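Local coordinates for protein putative glucarate dehydratase (Pseudomonas fluorescens, PDB 4IT1) that probably catalyses the magnesium-dependent dehydration of D-glucarate to 5-dehydro-4-deoxy-D-glucarate, as a member of the mandelate racemase/muconate lactonizing enzyme family, at residues I212-G217 and L240-N245; Y266-T271 and A289-V294. One frame throughout, in Å; residues are numbered along the deposited sequence.

Contact 1: I212-G217 and L240-N245; sequences IKLKAG and LRIDPN. With MG (magnesium ion), chain E; TLA (L(+)-tartaric acid), chain F.
K215 and D243 stand side by side at the C-terminal ends of two parallel strands, 212-215 and 240-243, which with helix 221-234 form one beta-alpha-beta unit of the (beta/alpha)-barrel characteristic of the enolase superfamily. The strand axes approach to 4.5 Å at 24°, and the backbones are laced by R241 N to I212 O, L214 N to R241 O, D243 N to L214 O and A216 N to D243 O. The tight part of the contact faces helix 221-234. There L240 CD2 meets I212 CB at 3.7 Å, I242 CG2 comes against L214 CB at 3.9 Å, and L240 and I242 pack on I228.

The face bearing K213, K215, R241 and D243 is polar and holds water. K213 CE lies against R241 CB, while the ends part: K213 NZ forms a salt bridge with D369, R241 NH2 bonds Q265, and a water accepts from K213 NZ and, weakly, from R241 NH1. K215, a predicted proton acceptor, bends at chi2 (99°) and again at chi3, which brings NZ to both D243 and N245; it forms a salt bridge with D243, its hydrogen bonds to D243 OD2 (3.0 Å) and N245 OD1 (3.1 Å) both being weak. Bound tartrate, probably from the crystallisation liquor, lies beyond them. The two oxygens of D243 divide their work: OD2 binds magnesium at 2.0 Å, whereas OD1 takes a magnesium-bound water at 2.6 Å and closes an Asx turn by accepting from N245 N at 2.9 Å.

Contact 2: Y266-T271 and A289-V294; sequences YYEDPT and ATNMVV. With MG (magnesium ion), chain E.
E268 OE2 and N291 OD1 meet at the magnesium ion, binding it at 2.1 Å and 2.2 Å respectively. Their carboxylate and amide planes stand 80° apart, and the two oxygens, both acceptors, are close because they share the metal, without a hydrogen bond. D243 and three waters complete the six ligands. N291 CG sits between its backbone N and carbonyl carbon (chi1 62°), which turns OD1 to the metal while ND2 donates to one of the waters.

D269 forms the second shell. Its OD2 accepts from another metal-bound water and, on the syn side, from N291 N at 2.9 Å, tying the carboxylate to the backbone of a ligand. OD1 accepts from T290 OG1 at a doubtfully short modelled distance. That hydroxyl oxygen also accepts from M292 N and V293 N, an ST turn and ST motif that shape the loop after the strand.

Further out, A289 N donates to Y267 O at 2.8 Å and D269 N to A289 O at 2.7 Å, while A289 CB packs on Y266 CD1. These parallel strands, 266-268 and 288-290, are joined through helix 274-284, whose M277 touches D269; strand 311-314 adjoins 288-290, and helix 250-260 packs against Y267.

In the fold
Contacts 1 and 2 follow in series along the chain, as two beta-alpha-beta units of the same barrel sheet linked through helix 250-260, with centres about 10 Å apart. Strands 212-215, 240-243, 266-268 and 288-290 are consecutive neighbours in it, and the central pair joins the two contacts: I242 O probably accepts a hydrogen bond from E268 N, and R241 CD packs against Y266 CZ. One magnesium site spans both, taking one protein ligand from contact 1 and two from contact 2. The carboxylates of D243 and E268 lie close at the metal, whose charge would probably offset their repulsion. H342, like K215 a predicted proton acceptor, lies near N291, consistent with an active site at this barrel end.

Contact 1: I212-G217 and L240-N245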
ATOM      1  N   ILE A 212     -16.161 -24.683  -1.169  1.00 65.07           N
ATOM      2  CA  ILE A 212     -16.176 -25.161  -2.556  1.00 65.87           C
ATOM      3  C   ILE A 212     -16.480 -24.060  -3.595  1.00 64.33           C
ATOM      4  O   ILE A 212     -17.455 -23.298  -3.457  1.00 59.96           O
ATOM      5  CB  ILE A 212     -17.172 -26.330  -2.740  1.00 58.48           C
ATOM      6  CG1 ILE A 212     -16.891 -27.462  -1.739  1.00 68.08           C
ATOM      7  CG2 ILE A 212     -17.094 -26.871  -4.157  1.00 57.51           C
ATOM      8  CD1 ILE A 212     -18.041 -28.440  -1.564  1.00 54.76           C
ATOM      9  N   LYS A 213     -15.642 -23.993  -4.633  1.00 55.30           N
ATOM     10  CA  LYS A 213     -15.917 -23.152  -5.813  1.00 57.64           C
ATOM     11  C   LYS A 213     -16.056 -23.974  -7.093  1.00 53.98           C
ATOM     12  O   LYS A 213     -15.121 -24.684  -7.490  1.00 57.88           O
ATOM     13  CB  LYS A 213     -14.831 -22.086  -6.012  1.00 55.02           C
ATOM     14  CG  LYS A 213     -15.068 -21.207  -7.246  1.00 49.97           C
ATOM     15  CD  LYS A 213     -14.224 -19.948  -7.226  1.00 46.50           C
ATOM     16  CE  LYS A 213     -14.801 -18.886  -6.302  1.00 42.33           C
ATOM     17  NZ  LYS A 213     -13.720 -17.941  -5.888  1.00 40.05           N
ATOM     18  N   LEU A 214     -17.211 -23.859  -7.746  1.00 44.71           N
ATOM     19  CA  LEU A 214     -17.426 -24.504  -9.043  1.00 53.60           C
ATOM     20  C   LEU A 214     -17.160 -23.573 -10.245  1.00 55.17           C
ATOM     21  O   LEU A 214     -17.704 -22.464 -10.318  1.00 50.21           O
ATOM     22  CB  LEU A 214     -18.846 -25.066  -9.124  1.00 44.94           C
ATOM     23  CG  LEU A 214     -19.239 -25.699 -10.456  1.00 46.41           C
ATOM     24  CD1 LEU A 214     -18.625 -27.083 -10.611  1.00 48.56           C
ATOM     25  CD2 LEU A 214     -20.752 -25.753 -10.599  1.00 49.69           C
ATOM     26  N   LYS A 215     -16.332 -24.038 -11.183  1.00 56.56           N
ATOM     27  CA  LYS A 215     -16.141 -23.352 -12.461  1.00 52.22           C
ATOM     28  C   LYS A 215     -17.368 -23.537 -13.346  1.00 54.46           C
ATOM     29  O   LYS A 215     -17.628 -24.639 -13.834  1.00 60.13           O
ATOM     30  CB  LYS A 215     -14.896 -23.860 -13.186  1.00 47.66           C
ATOM     31  CG  LYS A 215     -14.664 -23.199 -14.545  1.00 49.51           C
ATOM     32  CD  LYS A 215     -13.631 -22.075 -14.485  1.00 44.04           C
ATOM     33  CE  LYS A 215     -14.126 -20.853 -13.728  1.00 43.13           C
ATOM     34  NZ  LYS A 215     -13.034 -19.864 -13.504  1.00 44.26           N
ATOM     35  N   ALA A 216     -18.117 -22.458 -13.558  1.00 51.51           N
ATOM     36  CA  ALA A 216     -19.409 -22.558 -14.243  1.00 53.27           C
ATOM     37  C   ALA A 216     -19.449 -21.875 -15.617  1.00 56.53           C
ATOM     38  O   ALA A 216     -18.412 -21.709 -16.267  1.00 53.15           O
ATOM     39  CB  ALA A 216     -20.525 -22.048 -13.344  1.00 46.30           C
ATOM     40  N   GLY A 217     -20.652 -21.499 -16.050  1.00 53.10           N
ATOM     41  CA  GLY A 217     -20.874 -20.940 -17.379  1.00 59.79           C
ATOM     42  C   GLY A 217     -20.314 -21.838 -18.463  1.00 60.66           C
ATOM     43  O   GLY A 217     -19.738 -21.362 -19.443  1.00 68.27           O
ATOM     44  N   LEU A 240     -20.512 -22.359  -0.481  1.00 53.23           N
ATOM     45  CA  LEU A 240     -20.478 -22.630  -1.925  1.00 58.38           C
ATOM     46  C   LEU A 240     -20.404 -21.357  -2.773  1.00 56.60           C
ATOM     47  O   LEU A 240     -21.107 -20.372  -2.506  1.00 51.60           O
ATOM     48  CB  LEU A 240     -21.684 -23.474  -2.349  1.00 55.62           C
ATOM     49  CG  LEU A 240     -21.893 -24.824  -1.653  1.00 55.51           C
ATOM     50  CD1 LEU A 240     -23.253 -25.414  -2.004  1.00 51.91           C
ATOM     51  CD2 LEU A 240     -20.785 -25.800  -2.006  1.00 56.51           C
ATOM     52  N   ARG A 241     -19.538 -21.396  -3.785  1.00 56.52           N
ATOM     53  CA  ARG A 241     -19.316 -20.280  -4.717  1.00 63.08           C
ATOM     54  C   ARG A 241     -19.248 -20.784  -6.168  1.00 65.55           C
ATOM     55  O   ARG A 241     -18.890 -21.942  -6.408  1.00 57.07           O
ATOM     56  CB  ARG A 241     -18.000 -19.574  -4.387  1.00 55.03           C
ATOM     57  CG  ARG A 241     -17.880 -19.053  -2.971  1.00 55.84           C
ATOM     58  CD  ARG A 241     -16.463 -19.227  -2.444  1.00 61.46           C
ATOM     59  NE  ARG A 241     -16.435 -19.122  -0.986  1.00 65.90           N
ATOM     60  CZ  ARG A 241     -15.445 -19.535  -0.198  1.00 67.16           C
ATOM     61  NH1 ARG A 241     -14.354 -20.103  -0.698  1.00 61.48           N
ATOM     62  NH2 ARG A 241     -15.554 -19.379   1.113  1.00 59.98           N
ATOM     63  N   ILE A 242     -19.582 -19.912  -7.126  1.00 59.56           N
ATOM     64  CA  ILE A 242     -19.439 -20.223  -8.562  1.00 52.03           C
ATOM     65  C   ILE A 242     -18.798 -19.100  -9.359  1.00 56.00           C
ATOM     66  O   ILE A 242     -18.946 -17.928  -9.019  1.00 55.10           O
ATOM     67  CB  ILE A 242     -20.779 -20.569  -9.243  1.00 50.62           C
ATOM     68  CG1 ILE A 242     -21.843 -19.512  -8.921  1.00 59.45           C
ATOM     69  CG2 ILE A 242     -21.226 -21.967  -8.864  1.00 57.90           C
ATOM     70  CD1 ILE A 242     -23.048 -19.545  -9.834  1.00 49.22           C
ATOM     71  N   ASP A 243     -18.102 -19.478 -10.430  1.00 50.25           N
ATOM     72  CA  ASP A 243     -17.507 -18.529 -11.370  1.00 48.57           C
ATOM     73  C   ASP A 243     -17.985 -18.831 -12.791  1.00 48.74           C
ATOM     74  O   ASP A 243     -17.356 -19.622 -13.499  1.00 53.50           O
ATOM     75  CB  ASP A 243     -15.973 -18.604 -11.310  1.00 50.21           C
ATOM     76  CG  ASP A 243     -15.292 -17.510 -12.132  1.00 53.60           C
ATOM     77  OD1 ASP A 243     -15.995 -16.755 -12.839  1.00 49.69           O
ATOM     78  OD2 ASP A 243     -14.046 -17.394 -12.066  1.00 44.09           O
ATOM     79  N   PRO A 244     -19.105 -18.218 -13.217  1.00 50.23           N
ATOM     80  CA  PRO A 244     -19.543 -18.435 -14.602  1.00 46.67           C
ATOM     81  C   PRO A 244     -18.758 -17.625 -15.648  1.00 44.97           C
ATOM     82  O   PRO A 244     -19.140 -17.616 -16.814  1.00 52.79           O
ATOM     83  CB  PRO A 244     -21.022 -18.006 -14.586  1.00 47.51           C
ATOM     84  CG  PRO A 244     -21.393 -17.847 -13.140  1.00 50.54           C
ATOM     85  CD  PRO A 244     -20.120 -17.493 -12.434  1.00 48.44           C
ATOM     86  N   ASN A 245     -17.679 -16.958 -15.239  1.00 42.60           N
ATOM     87  CA  ASN A 245     -16.832 -16.174 -16.154  1.00 50.80           C
ATOM     88  C   ASN A 245     -17.621 -15.260 -17.104  1.00 47.78           C
ATOM     89  O   ASN A 245     -17.348 -15.206 -18.302  1.00 45.21           O
ATOM     90  CB  ASN A 245     -15.895 -17.089 -16.953  1.00 46.74           C
ATOM     91  CG  ASN A 245     -14.656 -17.479 -16.184  1.00 50.97           C
ATOM     92  OD1 ASN A 245     -14.396 -18.659 -15.982  1.00 46.38           O
ATOM     93  ND2 ASN A 245     -13.871 -16.490 -15.765  1.00 53.69           N
TER
HETATM   94 MG    MG E 501     -12.665 -15.920 -12.240  1.00 53.20          MG
HETATM   95  O1  TLA F 502     -10.106 -17.953 -14.494  1.00 80.82           O
HETATM   96  O11 TLA F 502     -10.474 -17.600 -16.591  1.00 77.45           O
HETATM   97  C1  TLA F 502     -10.014 -18.283 -15.672  1.00 76.04           C
HETATM   98  C2  TLA F 502      -9.338 -19.563 -15.988  1.00 66.56           C
HETATM   99  O2  TLA F 502      -9.024 -19.544 -17.353  1.00 60.82           O
HETATM  100  C3  TLA F 502     -10.322 -20.679 -15.762  1.00 69.21           C
HETATM  101  O3  TLA F 502     -11.491 -20.389 -16.502  1.00 67.73           O
HETATM  102  C4  TLA F 502      -9.742 -21.929 -16.312  1.00 64.53           C
HETATM  103  O4  TLA F 502      -8.554 -22.149 -16.101  1.00 66.94           O
HETATM  104  O41 TLA F 502     -10.457 -22.647 -16.992  1.00 50.22           O
HETATM  105  O   HOH W   1     -12.677 -19.602  -3.286  1.00 48.67           O
HETATM  106  O   HOH W   2     -16.070 -20.576 -16.780  1.00 46.31           O
HETATM  107  O   HOH W   3     -14.273 -14.794 -13.143  1.00 41.55           O
HETATM  108  O   HOH W   4     -11.843 -16.000 -14.111  1.00 55.88           O
HETATM  109  O   HOH W   5     -11.055 -17.093 -11.581  1.00 44.79           O

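Contact 2: Y266-T271 and A289-V294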
ATOM      1  N   TYR A 266     -21.245 -16.541  -2.321  1.00 54.61           N
ATOM      2  CA  TYR A 266     -21.158 -15.438  -3.297  1.00 53.67           C
ATOM      3  C   TYR A 266     -21.113 -15.915  -4.751  1.00 53.79           C
ATOM      4  O   TYR A 266     -20.772 -17.063  -5.023  1.00 55.21           O
ATOM      5  CB  TYR A 266     -19.987 -14.475  -2.994  1.00 46.26           C
ATOM      6  CG  TYR A 266     -18.566 -15.010  -3.176  1.00 47.96           C
ATOM      7  CD1 TYR A 266     -18.061 -15.343  -4.437  1.00 49.05           C
ATOM      8  CD2 TYR A 266     -17.702 -15.115  -2.089  1.00 48.36           C
ATOM      9  CE1 TYR A 266     -16.752 -15.799  -4.598  1.00 43.59           C
ATOM     10  CE2 TYR A 266     -16.394 -15.570  -2.242  1.00 41.70           C
ATOM     11  CZ  TYR A 266     -15.926 -15.915  -3.493  1.00 46.86           C
ATOM     12  OH  TYR A 266     -14.621 -16.370  -3.632  1.00 53.49           O
ATOM     13  N   TYR A 267     -21.467 -15.017  -5.670  1.00 52.95           N
ATOM     14  CA  TYR A 267     -21.385 -15.263  -7.108  1.00 48.78           C
ATOM     15  C   TYR A 267     -20.201 -14.480  -7.665  1.00 50.62           C
ATOM     16  O   TYR A 267     -20.150 -13.249  -7.540  1.00 48.57           O
ATOM     17  CB  TYR A 267     -22.643 -14.766  -7.810  1.00 53.55           C
ATOM     18  CG  TYR A 267     -23.951 -15.435  -7.432  1.00 57.57           C
ATOM     19  CD1 TYR A 267     -24.538 -15.231  -6.180  1.00 59.06           C
ATOM     20  CD2 TYR A 267     -24.632 -16.226  -8.356  1.00 61.26           C
ATOM     21  CE1 TYR A 267     -25.747 -15.834  -5.850  1.00 64.65           C
ATOM     22  CE2 TYR A 267     -25.845 -16.824  -8.042  1.00 63.05           C
ATOM     23  CZ  TYR A 267     -26.397 -16.631  -6.790  1.00 64.11           C
ATOM     24  OH  TYR A 267     -27.598 -17.231  -6.485  1.00 66.50           O
ATOM     25  N   GLU A 268     -19.236 -15.166  -8.256  1.00 42.88           N
ATOM     26  CA  GLU A 268     -18.106 -14.530  -8.919  1.00 40.71           C
ATOM     27  C   GLU A 268     -18.386 -14.292 -10.398  1.00 38.66           C
ATOM     28  O   GLU A 268     -18.628 -15.214 -11.100  1.00 38.04           O
ATOM     29  CB  GLU A 268     -16.852 -15.388  -8.778  1.00 40.94           C
ATOM     30  CG  GLU A 268     -15.580 -14.737  -9.305  1.00 50.74           C
ATOM     31  CD  GLU A 268     -14.443 -15.697  -9.591  1.00 55.67           C
ATOM     32  OE1 GLU A 268     -14.357 -16.750  -8.971  1.00 62.69           O
ATOM     33  OE2 GLU A 268     -13.606 -15.396 -10.440  1.00 58.20           O
ATOM     34  N   ASP A 269     -18.360 -13.051 -10.852  1.00 41.62           N
ATOM     35  CA  ASP A 269     -18.540 -12.722 -12.289  1.00 44.23           C
ATOM     36  C   ASP A 269     -19.642 -13.534 -12.966  1.00 40.43           C
ATOM     37  O   ASP A 269     -19.374 -14.263 -13.917  1.00 41.32           O
ATOM     38  CB  ASP A 269     -17.234 -12.940 -13.070  1.00 34.26           C
ATOM     39  CG  ASP A 269     -16.139 -12.016 -12.624  1.00 41.52           C
ATOM     40  OD1 ASP A 269     -16.411 -10.805 -12.496  1.00 37.44           O
ATOM     41  OD2 ASP A 269     -15.006 -12.496 -12.389  1.00 41.03           O
ATOM     42  N   PRO A 270     -20.883 -13.444 -12.467  1.00 42.36           N
ATOM     43  CA  PRO A 270     -21.901 -14.193 -13.202  1.00 41.77           C
ATOM     44  C   PRO A 270     -22.263 -13.563 -14.553  1.00 42.52           C
ATOM     45  O   PRO A 270     -22.711 -14.265 -15.455  1.00 40.03           O
ATOM     46  CB  PRO A 270     -23.105 -14.170 -12.258  1.00 38.47           C
ATOM     47  CG  PRO A 270     -22.879 -13.000 -11.361  1.00 37.05           C
ATOM     48  CD  PRO A 270     -21.395 -12.890 -11.202  1.00 43.06           C
ATOM     49  N   THR A 271     -22.072 -12.250 -14.670  1.00 43.04           N
ATOM     50  CA  THR A 271     -22.533 -11.471 -15.819  1.00 37.92           C
ATOM     51  C   THR A 271     -21.446 -10.462 -16.238  1.00 37.50           C
ATOM     52  O   THR A 271     -20.739  -9.932 -15.384  1.00 41.38           O
ATOM     53  CB  THR A 271     -23.897 -10.814 -15.505  1.00 40.42           C
ATOM     54  OG1 THR A 271     -24.582 -10.484 -16.716  1.00 42.63           O
ATOM     55  CG2 THR A 271     -23.755  -9.587 -14.633  1.00 35.93           C
ATOM     56  N   ALA A 289     -18.549 -11.094  -6.596  1.00 33.33           N
ATOM     57  CA  ALA A 289     -17.097 -11.108  -6.585  1.00 36.39           C
ATOM     58  C   ALA A 289     -16.613 -11.036  -8.026  1.00 40.96           C
ATOM     59  O   ALA A 289     -17.364 -11.373  -8.950  1.00 40.19           O
ATOM     60  CB  ALA A 289     -16.590 -12.386  -5.932  1.00 35.10           C
ATOM     61  N   THR A 290     -15.364 -10.612  -8.219  1.00 38.61           N
ATOM     62  CA  THR A 290     -14.799 -10.540  -9.561  1.00 38.96           C
ATOM     63  C   THR A 290     -13.302 -10.810  -9.611  1.00 34.82           C
ATOM     64  O   THR A 290     -12.565 -10.482  -8.690  1.00 35.42           O
ATOM     65  CB  THR A 290     -15.049  -9.155 -10.217  1.00 38.37           C
ATOM     66  OG1 THR A 290     -14.743  -9.224 -11.620  1.00 35.46           O
ATOM     67  CG2 THR A 290     -14.185  -8.079  -9.582  1.00 32.93           C
ATOM     68  N   ASN A 291     -12.863 -11.411 -10.706  1.00 42.21           N
ATOM     69  CA  ASN A 291     -11.493 -11.210 -11.158  1.00 44.10           C
ATOM     70  C   ASN A 291     -11.447 -10.936 -12.670  1.00 44.81           C
ATOM     71  O   ASN A 291     -10.523 -11.344 -13.378  1.00 47.94           O
ATOM     72  CB  ASN A 291     -10.535 -12.312 -10.664  1.00 41.36           C
ATOM     73  CG  ASN A 291     -10.885 -13.702 -11.161  1.00 41.68           C
ATOM     74  OD1 ASN A 291     -11.850 -13.921 -11.896  1.00 47.15           O
ATOM     75  ND2 ASN A 291     -10.073 -14.668 -10.751  1.00 55.23           N
ATOM     76  N   MET A 292     -12.470 -10.225 -13.139  1.00 46.92           N
ATOM     77  CA  MET A 292     -12.626  -9.893 -14.557  1.00 47.85           C
ATOM     78  C   MET A 292     -12.837  -8.406 -14.764  1.00 45.30           C
ATOM     79  O   MET A 292     -12.188  -7.809 -15.619  1.00 46.94           O
ATOM     80  CB  MET A 292     -13.776 -10.675 -15.189  1.00 39.18           C
ATOM     81  CG  MET A 292     -13.401 -12.112 -15.533  1.00 48.27           C
ATOM     82  SD  MET A 292     -14.780 -13.100 -16.134  1.00 51.52           S
ATOM     83  CE  MET A 292     -14.859 -12.582 -17.855  1.00 56.08           C
ATOM     84  N   VAL A 293     -13.731  -7.809 -13.974  1.00 40.51           N
ATOM     85  CA  VAL A 293     -14.027  -6.389 -14.127  1.00 39.00           C
ATOM     86  C   VAL A 293     -13.197  -5.482 -13.214  1.00 42.66           C
ATOM     87  O   VAL A 293     -13.177  -4.266 -13.391  1.00 43.12           O
ATOM     88  CB  VAL A 293     -15.530  -6.089 -14.028  1.00 40.01           C
ATOM     89  CG1 VAL A 293     -16.277  -6.860 -15.102  1.00 36.28           C
ATOM     90  CG2 VAL A 293     -16.070  -6.422 -12.638  1.00 47.43           C
ATOM     91  N   VAL A 294     -12.509  -6.070 -12.240  1.00 42.63           N
ATOM     92  CA  VAL A 294     -11.564  -5.317 -11.421  1.00 37.83           C
ATOM     93  C   VAL A 294     -10.273  -6.121 -11.379  1.00 44.64           C
ATOM     94  O   VAL A 294     -10.121  -7.034 -10.560  1.00 35.92           O
ATOM     95  CB  VAL A 294     -12.103  -5.027  -9.990  1.00 39.44           C
ATOM     96  CG1 VAL A 294     -11.052  -4.330  -9.141  1.00 40.41           C
ATOM     97  CG2 VAL A 294     -13.352  -4.169 -10.045  1.00 41.26           C
TER
HETATM   98 MG    MG E 501     -12.665 -15.920 -12.240  1.00 53.20          MG
HETATM   99  O   HOH W   3     -14.273 -14.794 -13.143  1.00 41.55           O
HETATM  100  O   HOH W   5     -11.055 -17.093 -11.581  1.00 44.79           O
HETATM  101  O   HOH W   4     -11.843 -16.000 -14.111  1.00 55.88           O